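Local coordinates for amidohydrolase 3 domain-containing protein (Pyrococcus furiosus, PDB 3ICJ), which probably acts as a zinc-dependent amidohydrolase on carbon-nitrogen bonds other than peptide bonds, its natural substrate being unknown, at residues E124-V129 against L156-R161; P151-L156 against M175-I180; Q395-V400 against I446-N451; R413-Y418 against Y453-G458. One frame throughout, in Å; residues are numbered along the deposited sequence.

In the fold
The four contacts form two pairs along the chain. Contacts 1 and 2 come first, their centres 9 Å apart; they share Leu156 and their segments alternate in sequence, and helices 122-130, 153-156 and 177-183 pack together beside the mixed sheet that contains strands 137-142, 163-167 and 172-175. Contacts 3 and 4 follow, 12 Å between centres and again alternating. Contact 3 joins the turn after strand 391-394 to helix 442-451, contact 4 the loops following helices 405-413 and 442-451, and Tyr418 packs on Phe398 and Ile399. Contacts 1 and 3 are 38 Å apart by centres. The first pair lies away from the zinc site; in the second, the side chains of Pro396 and Tyr418 come about 9 and 6 Å from that of the zinc ligand His373.

Contact 1: residues E124-V129 against L156-R161; sequences ELVERV and LDVIDR
Leu156 meets helix 122-130 through a single branch: its CD2 lies 3.8 Å from CD2 of Leu125, and the two side chains approach at a slant. The backbones stay well apart, the CA atoms of Leu156 and Val126 being 6.9 Å from each other, so the side chains alone close the gap. A type I beta turn starts at Leu156 and is closed by Ile159 N donating to Leu156 O (3.2 Å). The turn carries Asp157 away from the helix and brings the next two residues back to it. Val158 sits at the solvent edge, its CG2 touching Val126 CG1 at 3.9 Å with the side chains roughly perpendicular. Ile159 reaches deeper. With CG1 beside its backbone N (chi1 -60°), its CD1 is delivered to 3.7 Å from Val129 CG1, again at about a right angle. Ile137 of strand 137-142 touches both Ile159 and Val129, so the helix, the turn and the sheet share one apolar layer. Helix 122-130 links the adjacent parallel strands 114-115 and 137-142, a beta-alpha-beta crossover. No hydrogen bond joins the two segments. Methyl-to-methyl contacts carry the interface, while a weakly bonded Glu124-Arg128 salt bridge lies off to another side of the helix, which implies cohesion by shape and burial rather than by directional bonds.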
loop_
_atom_site.group_PDB
_atom_site.type_symbol
_atom_site.label_atom_id
_atom_site.label_comp_id
_atom_site.label_asym_id
_atom_site.label_seq_id
_atom_site.Cartn_x
_atom_site.Cartn_y
_atom_site.Cartn_z
ATOM N N GLU A 124 30.894 -14.556 1.266
ATOM C CA GLU A 124 29.666 -14.698 0.565
ATOM C C GLU A 124 28.784 -13.428 0.495
ATOM O O GLU A 124 28.123 -13.162 -0.492
ATOM C CB GLU A 124 28.876 -15.865 1.136
ATOM C CG GLU A 124 27.407 -15.773 0.888
ATOM C CD GLU A 124 26.789 -17.109 0.623
ATOM O OE1 GLU A 124 26.462 -17.387 -0.547
ATOM O OE2 GLU A 124 26.623 -17.874 1.590
ATOM N N LEU A 125 28.800 -12.668 1.580
ATOM C CA LEU A 125 28.085 -11.394 1.603
ATOM C C LEU A 125 28.648 -10.465 0.544
ATOM O O LEU A 125 27.885 -9.854 -0.202
ATOM C CB LEU A 125 28.134 -10.722 2.986
ATOM C CG LEU A 125 27.361 -9.398 3.160
ATOM C CD1 LEU A 125 26.624 -9.344 4.488
ATOM C CD2 LEU A 125 28.271 -8.180 3.013
ATOM N N VAL A 126 29.973 -10.360 0.493
ATOM C CA VAL A 126 30.659 -9.533 -0.507
ATOM C C VAL A 126 30.355 -9.990 -1.956
ATOM O O VAL A 126 30.093 -9.144 -2.823
ATOM C CB VAL A 126 32.198 -9.419 -0.203
ATOM C CG1 VAL A 126 33.008 -8.966 -1.421
ATOM C CG2 VAL A 126 32.434 -8.469 0.964
ATOM N N GLU A 127 30.345 -11.310 -2.188
ATOM C CA GLU A 127 29.958 -11.897 -3.494
ATOM C C GLU A 127 28.532 -11.572 -3.925
ATOM O O GLU A 127 28.286 -11.284 -5.102
ATOM C CB GLU A 127 30.140 -13.428 -3.513
ATOM C CG GLU A 127 31.272 -13.930 -4.400
ATOM C CD GLU A 127 32.620 -13.947 -3.695
ATOM O OE1 GLU A 127 33.136 -12.858 -3.342
ATOM O OE2 GLU A 127 33.173 -15.056 -3.505
ATOM N N ARG A 128 27.597 -11.637 -2.978
ATOM C CA ARG A 128 26.186 -11.384 -3.273
ATOM C C ARG A 128 25.943 -9.910 -3.586
ATOM O O ARG A 128 25.173 -9.594 -4.491
ATOM C CB ARG A 128 25.289 -11.858 -2.127
ATOM C CG ARG A 128 25.258 -13.369 -1.949
ATOM C CD ARG A 128 23.974 -14.002 -2.456
ATOM N NE ARG A 128 22.936 -13.989 -1.427
ATOM C CZ ARG A 128 22.782 -14.927 -0.493
ATOM N NH1 ARG A 128 21.801 -14.807 0.391
ATOM N NH2 ARG A 128 23.598 -15.979 -0.434
ATOM N N VAL A 129 26.625 -9.026 -2.855
ATOM C CA VAL A 129 26.546 -7.580 -3.079
ATOM C C VAL A 129 27.125 -7.214 -4.454
ATOM O O VAL A 129 26.504 -6.455 -5.204
ATOM C CB VAL A 129 27.207 -6.756 -1.924
ATOM C CG1 VAL A 129 27.116 -5.264 -2.183
ATOM C CG2 VAL A 129 26.530 -7.039 -0.614
ATOM N N LEU A 156 33.342 -3.598 2.814
ATOM C CA LEU A 156 32.558 -3.237 1.635
ATOM C C LEU A 156 33.277 -2.249 0.719
ATOM O O LEU A 156 32.804 -1.965 -0.390
ATOM C CB LEU A 156 31.194 -2.684 2.053
ATOM C CG LEU A 156 30.372 -3.519 3.036
ATOM C CD1 LEU A 156 29.196 -2.708 3.522
ATOM C CD2 LEU A 156 29.906 -4.817 2.395
ATOM N N ASP A 157 34.421 -1.733 1.174
ATOM C CA ASP A 157 35.237 -0.839 0.348
ATOM C C ASP A 157 35.928 -1.547 -0.818
ATOM O O ASP A 157 36.508 -0.879 -1.674
ATOM C CB ASP A 157 36.265 -0.075 1.192
ATOM C CG ASP A 157 35.710 1.216 1.773
ATOM O OD1 ASP A 157 34.584 1.613 1.407
ATOM O OD2 ASP A 157 36.411 1.831 2.602
ATOM N N VAL A 158 35.869 -2.882 -0.856
ATOM C CA VAL A 158 36.368 -3.641 -2.019
ATOM C C VAL A 158 35.457 -3.492 -3.263
ATOM O O VAL A 158 35.900 -3.704 -4.391
ATOM C CB VAL A 158 36.665 -5.156 -1.702
ATOM C CG1 VAL A 158 37.702 -5.304 -0.579
ATOM C CG2 VAL A 158 35.387 -5.924 -1.391
ATOM N N ILE A 159 34.200 -3.111 -3.039
ATOM C CA ILE A 159 33.208 -2.860 -4.100
ATOM C C ILE A 159 33.294 -1.394 -4.552
ATOM O O ILE A 159 33.177 -0.482 -3.728
ATOM C CB ILE A 159 31.782 -3.187 -3.582
ATOM C CG1 ILE A 159 31.713 -4.658 -3.157
ATOM C CG2 ILE A 159 30.712 -2.857 -4.632
ATOM C CD1 ILE A 159 30.799 -4.913 -2.002
ATOM N N ASP A 160 33.476 -1.158 -5.853
ATOM C CA ASP A 160 33.766 0.209 -6.329
ATOM C C ASP A 160 32.540 1.100 -6.656
ATOM O O ASP A 160 32.640 2.061 -7.434
ATOM C CB ASP A 160 34.809 0.200 -7.464
ATOM C CG ASP A 160 34.271 -0.375 -8.769
ATOM O OD1 ASP A 160 33.156 -0.951 -8.790
ATOM O OD2 ASP A 160 34.981 -0.243 -9.792
ATOM N N ARG A 161 31.379 0.746 -6.133
ATOM C CA ARG A 161 30.269 1.674 -6.157
ATOM C C ARG A 161 29.529 1.793 -4.840
ATOM O O ARG A 161 29.765 0.962 -3.977
ATOM C CB ARG A 161 29.313 1.354 -7.300
ATOM C CG ARG A 161 28.540 0.073 -7.163
ATOM C CD ARG A 161 28.039 -0.370 -8.529
ATOM N NE ARG A 161 28.440 -1.733 -8.827
ATOM C CZ ARG A 161 27.595 -2.710 -9.122
ATOM N NH1 ARG A 161 28.049 -3.928 -9.368
ATOM N NH2 ARG A 161 26.304 -2.472 -9.181
#

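Contact 2: residues P151-L156 against M175-I180; sequences PTREDL and MNSKMI
Arg153 and Ser177 make the closest approach, NE of Arg153 standing 2.5 Å from OG of Ser177 on an almost straight N-H...O line (174°). The length is unusually short and its exact value doubtful, but the hydroxyl does lie at the guanidinium edge, in its plane. NH2 gives the same oxygen only a weak second bond. An extended side chain, CG anti to the backbone N (chi1 177°), carries the group along the start of helix 177-183, where CD1 of Ile180 rests 3.3 Å above one guanidinium face, offset toward the rim. NH1 is taken by Glu193 O, so bonds from NE and NH1 hold the guanidinium at two places on its edge, while Asp157 OD2 is a second partner of the serine hydroxyl. Asn176, following strand 172-175, is the N-cap of helix 177-183 and accepts from Met179 N at its OD1 (3.2 Å). Its ND2 bonds Leu156 O at 3.3 Å, from above the carbonyl plane, and also reaches Arg161 O, while Val163 N is a further donor to OD1. This amide thus ties the helix start to the chain running from Leu156 into strand 163-167. Nearby, CB of Leu156 packs 3.7 Å from CB of Asn176. Met175 O is buried with no conventional donor; the CA of Arg153 approaches it at 3.4 Å in a CA-H...O contact. The outer side is looser: Glu154 points away, and the end of the exposed Lys178 leads away, neither touching the opposing segment.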
loop_
_atom_site.group_PDB
_atom_site.type_symbol
_atom_site.label_atom_id
_atom_site.label_comp_id
_atom_site.label_asym_id
_atom_site.label_seq_id
_atom_site.Cartn_x
_atom_site.Cartn_y
_atom_site.Cartn_z
ATOM N N PRO A 151 29.552 -6.676 9.712
ATOM C CA PRO A 151 30.106 -6.122 8.475
ATOM C C PRO A 151 30.501 -4.665 8.709
ATOM O O PRO A 151 29.892 -3.975 9.541
ATOM C CB PRO A 151 28.944 -6.232 7.481
ATOM C CG PRO A 151 27.691 -6.166 8.332
ATOM C CD PRO A 151 28.074 -6.712 9.705
ATOM N N THR A 152 31.546 -4.205 8.035
ATOM C CA THR A 152 31.967 -2.826 8.194
ATOM C C THR A 152 32.259 -2.187 6.859
ATOM O O THR A 152 32.405 -2.872 5.830
ATOM C CB THR A 152 33.259 -2.672 9.065
ATOM O OG1 THR A 152 34.362 -3.305 8.402
ATOM C CG2 THR A 152 33.088 -3.220 10.475
ATOM N N ARG A 153 32.388 -0.863 6.918
ATOM C CA ARG A 153 32.825 0.002 5.828
ATOM C C ARG A 153 34.038 -0.538 5.071
ATOM O O ARG A 153 34.058 -0.516 3.836
ATOM C CB ARG A 153 33.134 1.384 6.426
ATOM C CG ARG A 153 33.658 2.416 5.488
ATOM C CD ARG A 153 34.381 3.521 6.270
ATOM N NE ARG A 153 34.634 4.666 5.396
ATOM C CZ ARG A 153 34.587 5.948 5.758
ATOM N NH1 ARG A 153 34.280 6.295 7.005
ATOM N NH2 ARG A 153 34.826 6.894 4.852
ATOM N N GLU A 154 35.029 -1.023 5.818
ATOM C CA GLU A 154 36.261 -1.580 5.264
ATOM C C GLU A 154 36.050 -2.877 4.446
ATOM O O GLU A 154 36.668 -3.048 3.389
ATOM C CB GLU A 154 37.301 -1.769 6.381
ATOM C CG GLU A 154 38.452 -2.698 6.030
ATOM C CD GLU A 154 39.732 -2.348 6.743
ATOM O OE1 GLU A 154 39.691 -1.522 7.689
ATOM O OE2 GLU A 154 40.780 -2.902 6.348
ATOM N N ASP A 155 35.173 -3.766 4.914
ATOM C CA ASP A 155 34.814 -4.986 4.157
ATOM C C ASP A 155 34.162 -4.646 2.815
ATOM O O ASP A 155 34.401 -5.313 1.805
ATOM C CB ASP A 155 33.851 -5.867 4.963
ATOM C CG ASP A 155 34.434 -6.309 6.296
ATOM O OD1 ASP A 155 35.497 -6.956 6.295
ATOM O OD2 ASP A 155 33.829 -6.016 7.351
ATOM N N LEU A 156 33.342 -3.598 2.814
ATOM C CA LEU A 156 32.558 -3.237 1.635
ATOM C C LEU A 156 33.277 -2.249 0.719
ATOM O O LEU A 156 32.804 -1.965 -0.390
ATOM C CB LEU A 156 31.194 -2.684 2.053
ATOM C CG LEU A 156 30.372 -3.519 3.036
ATOM C CD1 LEU A 156 29.196 -2.708 3.522
ATOM C CD2 LEU A 156 29.906 -4.817 2.395
ATOM N N MET A 175 27.219 0.703 5.432
ATOM C CA MET A 175 27.528 1.287 4.125
ATOM C C MET A 175 29.045 1.337 3.876
ATOM O O MET A 175 29.838 1.233 4.820
ATOM C CB MET A 175 26.851 2.675 3.966
ATOM C CG MET A 175 27.372 3.785 4.899
ATOM S SD MET A 175 26.327 5.279 4.918
ATOM C CE MET A 175 25.092 4.781 6.085
ATOM N N ASN A 176 29.457 1.463 2.614
ATOM C CA ASN A 176 30.885 1.685 2.348
ATOM C C ASN A 176 31.218 3.184 2.297
ATOM O O ASN A 176 30.328 4.022 2.529
ATOM C CB ASN A 176 31.381 0.909 1.118
ATOM C CG ASN A 176 30.774 1.393 -0.173
ATOM O OD1 ASN A 176 29.994 2.355 -0.201
ATOM N ND2 ASN A 176 31.130 0.725 -1.265
ATOM N N SER A 177 32.484 3.507 2.017
ATOM C CA SER A 177 32.974 4.893 2.009
ATOM C C SER A 177 32.326 5.785 0.958
ATOM O O SER A 177 31.994 6.940 1.255
ATOM C CB SER A 177 34.500 4.941 1.860
ATOM O OG SER A 177 35.115 4.307 2.969
ATOM N N LYS A 178 32.135 5.242 -0.245
ATOM C CA LYS A 178 31.470 5.950 -1.349
ATOM C C LYS A 178 30.073 6.423 -0.951
ATOM O O LYS A 178 29.706 7.576 -1.191
ATOM C CB LYS A 178 31.383 5.063 -2.596
ATOM C CG LYS A 178 32.643 5.065 -3.439
ATOM C CD LYS A 178 32.384 4.458 -4.794
ATOM C CE LYS A 178 33.400 4.945 -5.822
ATOM N NZ LYS A 178 34.719 4.286 -5.654
ATOM N N MET A 179 29.322 5.531 -0.314
ATOM C CA MET A 179 27.995 5.842 0.183
ATOM C C MET A 179 28.048 6.893 1.311
ATOM O O MET A 179 27.247 7.823 1.320
ATOM C CB MET A 179 27.297 4.554 0.639
ATOM C CG MET A 179 25.794 4.677 0.874
ATOM S SD MET A 179 24.810 4.936 -0.627
ATOM C CE MET A 179 23.915 6.293 0.049
ATOM N N ILE A 180 28.997 6.751 2.238
ATOM C CA ILE A 180 29.208 7.728 3.325
ATOM C C ILE A 180 29.452 9.137 2.754
ATOM O O ILE A 180 28.876 10.125 3.245
ATOM C CB ILE A 180 30.405 7.309 4.253
ATOM C CG1 ILE A 180 29.989 6.157 5.164
ATOM C CG2 ILE A 180 30.882 8.470 5.126
ATOM C CD1 ILE A 180 31.134 5.349 5.711
#

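Contact 3: residues Q395-V400 against I446-N451; sequences QPHFIV and IDAAVN
Pro396 and Ala449 bring the two backbones close, their CA atoms 5.3 Å apart, and the neighbouring pair His397 and Ala448 is 5.6 Å apart by CA atoms. The small alanine side chains of helix 442-451 are consistent with so close an approach. The methyl of Ala448 points at the type I turn from Gln395 to Phe398: its CB lies 3.6 Å from Pro396 O and 3.8 Å from Val400 CG2. That branch of Val400 stands beside its own backbone N, anti to the carbonyl carbon, on the side where the alanine arrives. One residue on, Ala449 CB comes 3.7 Å from Pro396 CB and 4.0 Å from Pro396 CG, and Leu420 of helix 420-426 touches both residues. The imidazole of His397 takes little part in this packing. Ala448 CB reaches its CD2 only at 4.5 Å and obliquely, while Val400 CB lies over one ring face, offset toward the rim, and ND1 is bonded to Glu438 OE1. No hydrogen bond crosses between the segments. Gln395, just ahead of the proline, uses OE1 to hold ND1 of the zinc ligand His373 and NE2 to reach Ser432 OG, placing it in the second shell. The turn leaves the C-terminal end of strand 391-394 near the metal site, which fits the (beta/alpha)8 (TIM) barrel of the amidohydrolase superfamily, whose metals lie at that end of the strands.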
loop_
_atom_site.group_PDB
_atom_site.type_symbol
_atom_site.label_atom_id
_atom_site.label_comp_id
_atom_site.label_asym_id
_atom_site.label_seq_id
_atom_site.Cartn_x
_atom_site.Cartn_y
_atom_site.Cartn_z
ATOM N N GLN A 395 -5.490 -3.633 6.415
ATOM C CA GLN A 395 -4.526 -4.598 5.900
ATOM C C GLN A 395 -4.696 -5.921 6.655
ATOM O O GLN A 395 -4.165 -6.073 7.773
ATOM C CB GLN A 395 -3.080 -4.066 6.049
ATOM C CG GLN A 395 -2.757 -2.784 5.244
ATOM C CD GLN A 395 -3.350 -1.504 5.858
ATOM O OE1 GLN A 395 -3.389 -1.351 7.086
ATOM N NE2 GLN A 395 -3.815 -0.584 5.004
ATOM N N PRO A 396 -5.455 -6.876 6.073
ATOM C CA PRO A 396 -5.751 -8.085 6.844
ATOM C C PRO A 396 -4.530 -8.923 7.211
ATOM O O PRO A 396 -4.561 -9.584 8.247
ATOM C CB PRO A 396 -6.692 -8.873 5.935
ATOM C CG PRO A 396 -7.335 -7.835 5.068
ATOM C CD PRO A 396 -6.289 -6.785 4.853
ATOM N N HIS A 397 -3.467 -8.887 6.404
ATOM C CA HIS A 397 -2.278 -9.668 6.723
ATOM C C HIS A 397 -1.563 -9.191 8.003
ATOM O O HIS A 397 -0.788 -9.933 8.578
ATOM C CB HIS A 397 -1.309 -9.794 5.525
ATOM C CG HIS A 397 -0.400 -10.981 5.629
ATOM N ND1 HIS A 397 0.935 -10.873 5.959
ATOM C CD2 HIS A 397 -0.649 -12.309 5.504
ATOM C CE1 HIS A 397 1.474 -12.082 6.017
ATOM N NE2 HIS A 397 0.535 -12.970 5.746
ATOM N N PHE A 398 -1.850 -7.974 8.465
ATOM C CA PHE A 398 -1.351 -7.489 9.772
ATOM C C PHE A 398 -1.773 -8.457 10.895
ATOM O O PHE A 398 -1.062 -8.624 11.878
ATOM C CB PHE A 398 -1.897 -6.091 10.119
ATOM C CG PHE A 398 -1.205 -4.912 9.427
ATOM C CD1 PHE A 398 -0.345 -5.081 8.362
ATOM C CD2 PHE A 398 -1.498 -3.616 9.839
ATOM C CE1 PHE A 398 0.262 -3.976 7.739
ATOM C CE2 PHE A 398 -0.909 -2.511 9.230
ATOM C CZ PHE A 398 -0.020 -2.699 8.171
ATOM N N ILE A 399 -2.934 -9.087 10.745
ATOM C CA ILE A 399 -3.409 -10.082 11.718
ATOM C C ILE A 399 -2.414 -11.242 11.883
ATOM O O ILE A 399 -2.087 -11.627 13.014
ATOM C CB ILE A 399 -4.826 -10.611 11.380
ATOM C CG1 ILE A 399 -5.838 -9.463 11.442
ATOM C CG2 ILE A 399 -5.230 -11.713 12.364
ATOM C CD1 ILE A 399 -7.233 -9.778 10.835
ATOM N N VAL A 400 -1.927 -11.768 10.754
ATOM C CA VAL A 400 -0.883 -12.790 10.717
ATOM C C VAL A 400 0.482 -12.286 11.239
ATOM O O VAL A 400 1.117 -12.946 12.059
ATOM C CB VAL A 400 -0.712 -13.359 9.263
ATOM C CG1 VAL A 400 0.368 -14.449 9.209
ATOM C CG2 VAL A 400 -2.030 -13.922 8.760
ATOM N N ILE A 446 -6.458 -12.315 1.660
ATOM C CA ILE A 446 -7.831 -12.838 1.685
ATOM C C ILE A 446 -7.949 -13.995 2.702
ATOM O O ILE A 446 -8.904 -14.039 3.499
ATOM C CB ILE A 446 -8.287 -13.277 0.261
ATOM C CG1 ILE A 446 -8.662 -12.046 -0.565
ATOM C CG2 ILE A 446 -9.524 -14.225 0.299
ATOM C CD1 ILE A 446 -8.677 -12.342 -1.995
ATOM N N ASP A 447 -6.967 -14.899 2.669
ATOM C CA ASP A 447 -6.856 -16.029 3.598
ATOM C C ASP A 447 -6.862 -15.553 5.048
ATOM O O ASP A 447 -7.531 -16.132 5.903
ATOM C CB ASP A 447 -5.549 -16.775 3.316
ATOM C CG ASP A 447 -5.567 -18.196 3.808
ATOM O OD1 ASP A 447 -5.809 -19.101 2.972
ATOM O OD2 ASP A 447 -5.338 -18.413 5.018
ATOM N N ALA A 448 -6.092 -14.499 5.309
ATOM C CA ALA A 448 -6.020 -13.868 6.628
ATOM C C ALA A 448 -7.369 -13.298 7.110
ATOM O O ALA A 448 -7.770 -13.487 8.267
ATOM C CB ALA A 448 -4.954 -12.775 6.615
ATOM N N ALA A 449 -8.067 -12.601 6.220
ATOM C CA ALA A 449 -9.336 -11.941 6.572
ATOM C C ALA A 449 -10.470 -12.931 6.856
ATOM O O ALA A 449 -11.399 -12.659 7.639
ATOM C CB ALA A 449 -9.745 -10.991 5.448
ATOM N N VAL A 450 -10.387 -14.076 6.194
ATOM C CA VAL A 450 -11.376 -15.129 6.284
ATOM C C VAL A 450 -11.093 -16.095 7.438
ATOM O O VAL A 450 -12.006 -16.474 8.173
ATOM C CB VAL A 450 -11.482 -15.904 4.936
ATOM C CG1 VAL A 450 -12.463 -17.076 5.046
ATOM C CG2 VAL A 450 -11.891 -14.940 3.804
ATOM N N ASN A 451 -9.827 -16.459 7.608
ATOM C CA ASN A 451 -9.448 -17.530 8.538
ATOM C C ASN A 451 -8.866 -17.099 9.873
ATOM O O ASN A 451 -8.929 -17.864 10.839
ATOM C CB ASN A 451 -8.490 -18.523 7.856
ATOM C CG ASN A 451 -9.087 -19.141 6.611
ATOM O OD1 ASN A 451 -10.270 -19.476 6.585
ATOM N ND2 ASN A 451 -8.270 -19.294 5.565
#

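Contact 4: residues R413-Y418 against Y453-G458; sequences RAKWAY and YVVDPG
Val454 turns its isopropyl group into the bend made by Ala414, Ala417 and Tyr418, and both of its methyls border Ala417. CG2 also meets the edge of the Tyr418 ring, near its plane, 3.5 Å from CD2, the two side chains approaching at a slant; the same methyl is 3.9 Å from Ala417 CB. CG1, anti to the backbone N (chi1 178°), lies by Ala414 O as well. Val455 packs on Ala414: its CG2 is 3.5 Å from Ala414 O, and its CG1 is 4.2 Å from Ala414 CB. Across this branch runs the extended chain of Lys415, perpendicular to Val455, with CG grazing Val455 CG2 at 4.1 Å before NZ continues to a salt bridge with Glu412. Both segments are connections between helices, 405-413 to 420-426 and 442-451 to 463-477, and Ile405 of the first helix packs on Val454, Ala417 and Tyr418. Tyr418, with backbone angles in the left-handed helical region (phi 50°, psi 55°), is buried, its OH bonded to Asp402 OD2; its side chain comes about 6 Å from that of the zinc ligand His373. Polar linkage between the loops passes through one water, which donates to Tyr418 O (2.9 Å) and accepts from Val454 N (3.2 Å). Further along, Asp456 OD1 receives Gly458 N in an Asx turn, met from above the carboxylate plane.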
loop_
_atom_site.group_PDB
_atom_site.type_symbol
_atom_site.label_atom_id
_atom_site.label_comp_id
_atom_site.label_asym_id
_atom_site.label_seq_id
_atom_site.Cartn_x
_atom_site.Cartn_y
_atom_site.Cartn_z
ATOM N N ARG A 413 -7.566 -4.536 25.380
ATOM C CA ARG A 413 -7.444 -3.626 24.235
ATOM C C ARG A 413 -7.207 -4.377 22.920
ATOM O O ARG A 413 -7.429 -3.836 21.848
ATOM C CB ARG A 413 -6.342 -2.593 24.485
ATOM C CG ARG A 413 -6.624 -1.681 25.672
ATOM C CD ARG A 413 -5.603 -0.568 25.742
ATOM N NE ARG A 413 -4.288 -1.064 26.160
ATOM C CZ ARG A 413 -3.239 -0.275 26.348
ATOM N NH1 ARG A 413 -3.369 1.035 26.154
ATOM N NH2 ARG A 413 -2.068 -0.782 26.740
ATOM N N ALA A 414 -6.776 -5.633 23.013
ATOM C CA ALA A 414 -6.621 -6.499 21.830
ATOM C C ALA A 414 -7.962 -6.776 21.146
ATOM O O ALA A 414 -8.011 -7.083 19.946
ATOM C CB ALA A 414 -5.946 -7.795 22.227
ATOM N N LYS A 415 -9.054 -6.644 21.902
ATOM C CA LYS A 415 -10.406 -6.694 21.337
ATOM C C LYS A 415 -10.696 -5.553 20.335
ATOM O O LYS A 415 -11.587 -5.663 19.486
ATOM C CB LYS A 415 -11.458 -6.692 22.458
ATOM C CG LYS A 415 -11.453 -7.962 23.356
ATOM C CD LYS A 415 -12.342 -7.753 24.586
ATOM C CE LYS A 415 -12.285 -8.980 25.506
ATOM N NZ LYS A 415 -12.857 -8.661 26.836
ATOM N N TRP A 416 -9.932 -4.476 20.427
ATOM C CA TRP A 416 -10.082 -3.351 19.504
ATOM C C TRP A 416 -9.404 -3.589 18.157
ATOM O O TRP A 416 -9.623 -2.838 17.206
ATOM C CB TRP A 416 -9.495 -2.074 20.130
ATOM C CG TRP A 416 -10.122 -1.648 21.462
ATOM C CD1 TRP A 416 -11.336 -2.032 21.973
ATOM C CD2 TRP A 416 -9.565 -0.718 22.413
ATOM N NE1 TRP A 416 -11.553 -1.421 23.191
ATOM C CE2 TRP A 416 -10.489 -0.601 23.478
ATOM C CE3 TRP A 416 -8.375 0.036 22.459
ATOM C CZ2 TRP A 416 -10.261 0.232 24.592
ATOM C CZ3 TRP A 416 -8.148 0.871 23.571
ATOM C CH2 TRP A 416 -9.090 0.951 24.624
ATOM N N ALA A 417 -8.579 -4.628 18.071
ATOM C CA ALA A 417 -7.656 -4.764 16.947
ATOM C C ALA A 417 -8.240 -5.416 15.701
ATOM O O ALA A 417 -8.849 -6.484 15.791
ATOM C CB ALA A 417 -6.393 -5.511 17.377
ATOM N N TYR A 418 -8.002 -4.778 14.546
ATOM C CA TYR A 418 -8.292 -5.346 13.211
ATOM C C TYR A 418 -9.709 -5.888 13.095
ATOM O O TYR A 418 -9.952 -7.062 12.735
ATOM C CB TYR A 418 -7.228 -6.388 12.792
ATOM C CG TYR A 418 -5.807 -5.870 12.908
ATOM C CD1 TYR A 418 -5.426 -4.659 12.302
ATOM C CD2 TYR A 418 -4.843 -6.576 13.628
ATOM C CE1 TYR A 418 -4.112 -4.172 12.422
ATOM C CE2 TYR A 418 -3.522 -6.101 13.742
ATOM C CZ TYR A 418 -3.168 -4.896 13.138
ATOM O OH TYR A 418 -1.866 -4.420 13.246
ATOM N N TYR A 453 -7.888 -14.143 13.141
ATOM C CA TYR A 453 -8.419 -13.090 14.024
ATOM C C TYR A 453 -7.377 -12.790 15.114
ATOM O O TYR A 453 -6.514 -13.624 15.398
ATOM C CB TYR A 453 -9.758 -13.539 14.644
ATOM C CG TYR A 453 -9.692 -14.921 15.240
ATOM C CD1 TYR A 453 -9.208 -15.117 16.529
ATOM C CD2 TYR A 453 -10.066 -16.052 14.493
ATOM C CE1 TYR A 453 -9.096 -16.383 17.063
ATOM C CE2 TYR A 453 -9.972 -17.332 15.043
ATOM C CZ TYR A 453 -9.486 -17.475 16.332
ATOM O OH TYR A 453 -9.379 -18.722 16.911
ATOM N N VAL A 454 -7.449 -11.612 15.731
ATOM C CA VAL A 454 -6.548 -11.304 16.837
ATOM C C VAL A 454 -6.975 -12.072 18.083
ATOM O O VAL A 454 -6.219 -12.916 18.590
ATOM C CB VAL A 454 -6.427 -9.787 17.091
ATOM C CG1 VAL A 454 -5.517 -9.509 18.282
ATOM C CG2 VAL A 454 -5.899 -9.098 15.836
ATOM N N VAL A 455 -8.191 -11.785 18.553
ATOM C CA VAL A 455 -8.810 -12.492 19.678
ATOM C C VAL A 455 -10.268 -12.893 19.415
ATOM O O VAL A 455 -10.721 -13.909 19.941
ATOM C CB VAL A 455 -8.765 -11.670 21.000
ATOM C CG1 VAL A 455 -7.358 -11.698 21.599
ATOM C CG2 VAL A 455 -9.258 -10.238 20.780
ATOM N N ASP A 456 -10.990 -12.121 18.592
ATOM C CA ASP A 456 -12.417 -12.381 18.384
ATOM C C ASP A 456 -12.702 -13.026 17.033
ATOM O O ASP A 456 -12.606 -12.352 15.984
ATOM C CB ASP A 456 -13.228 -11.081 18.561
ATOM C CG ASP A 456 -14.745 -11.282 18.374
ATOM O OD1 ASP A 456 -15.255 -12.435 18.333
ATOM O OD2 ASP A 456 -15.428 -10.259 18.270
ATOM N N PRO A 457 -13.083 -14.332 17.038
ATOM C CA PRO A 457 -13.347 -14.982 15.752
ATOM C C PRO A 457 -14.510 -14.344 14.991
ATOM O O PRO A 457 -14.588 -14.482 13.774
ATOM C CB PRO A 457 -13.677 -16.416 16.139
ATOM C CG PRO A 457 -13.065 -16.595 17.507
ATOM C CD PRO A 457 -13.212 -15.276 18.161
ATOM N N GLY A 458 -15.368 -13.627 15.715
ATOM C CA GLY A 458 -16.443 -12.796 15.144
ATOM C C GLY A 458 -15.980 -11.688 14.201
ATOM O O GLY A 458 -16.797 -11.126 13.464
HETATM O O HOH W 1 -9.322 -9.528 14.217
#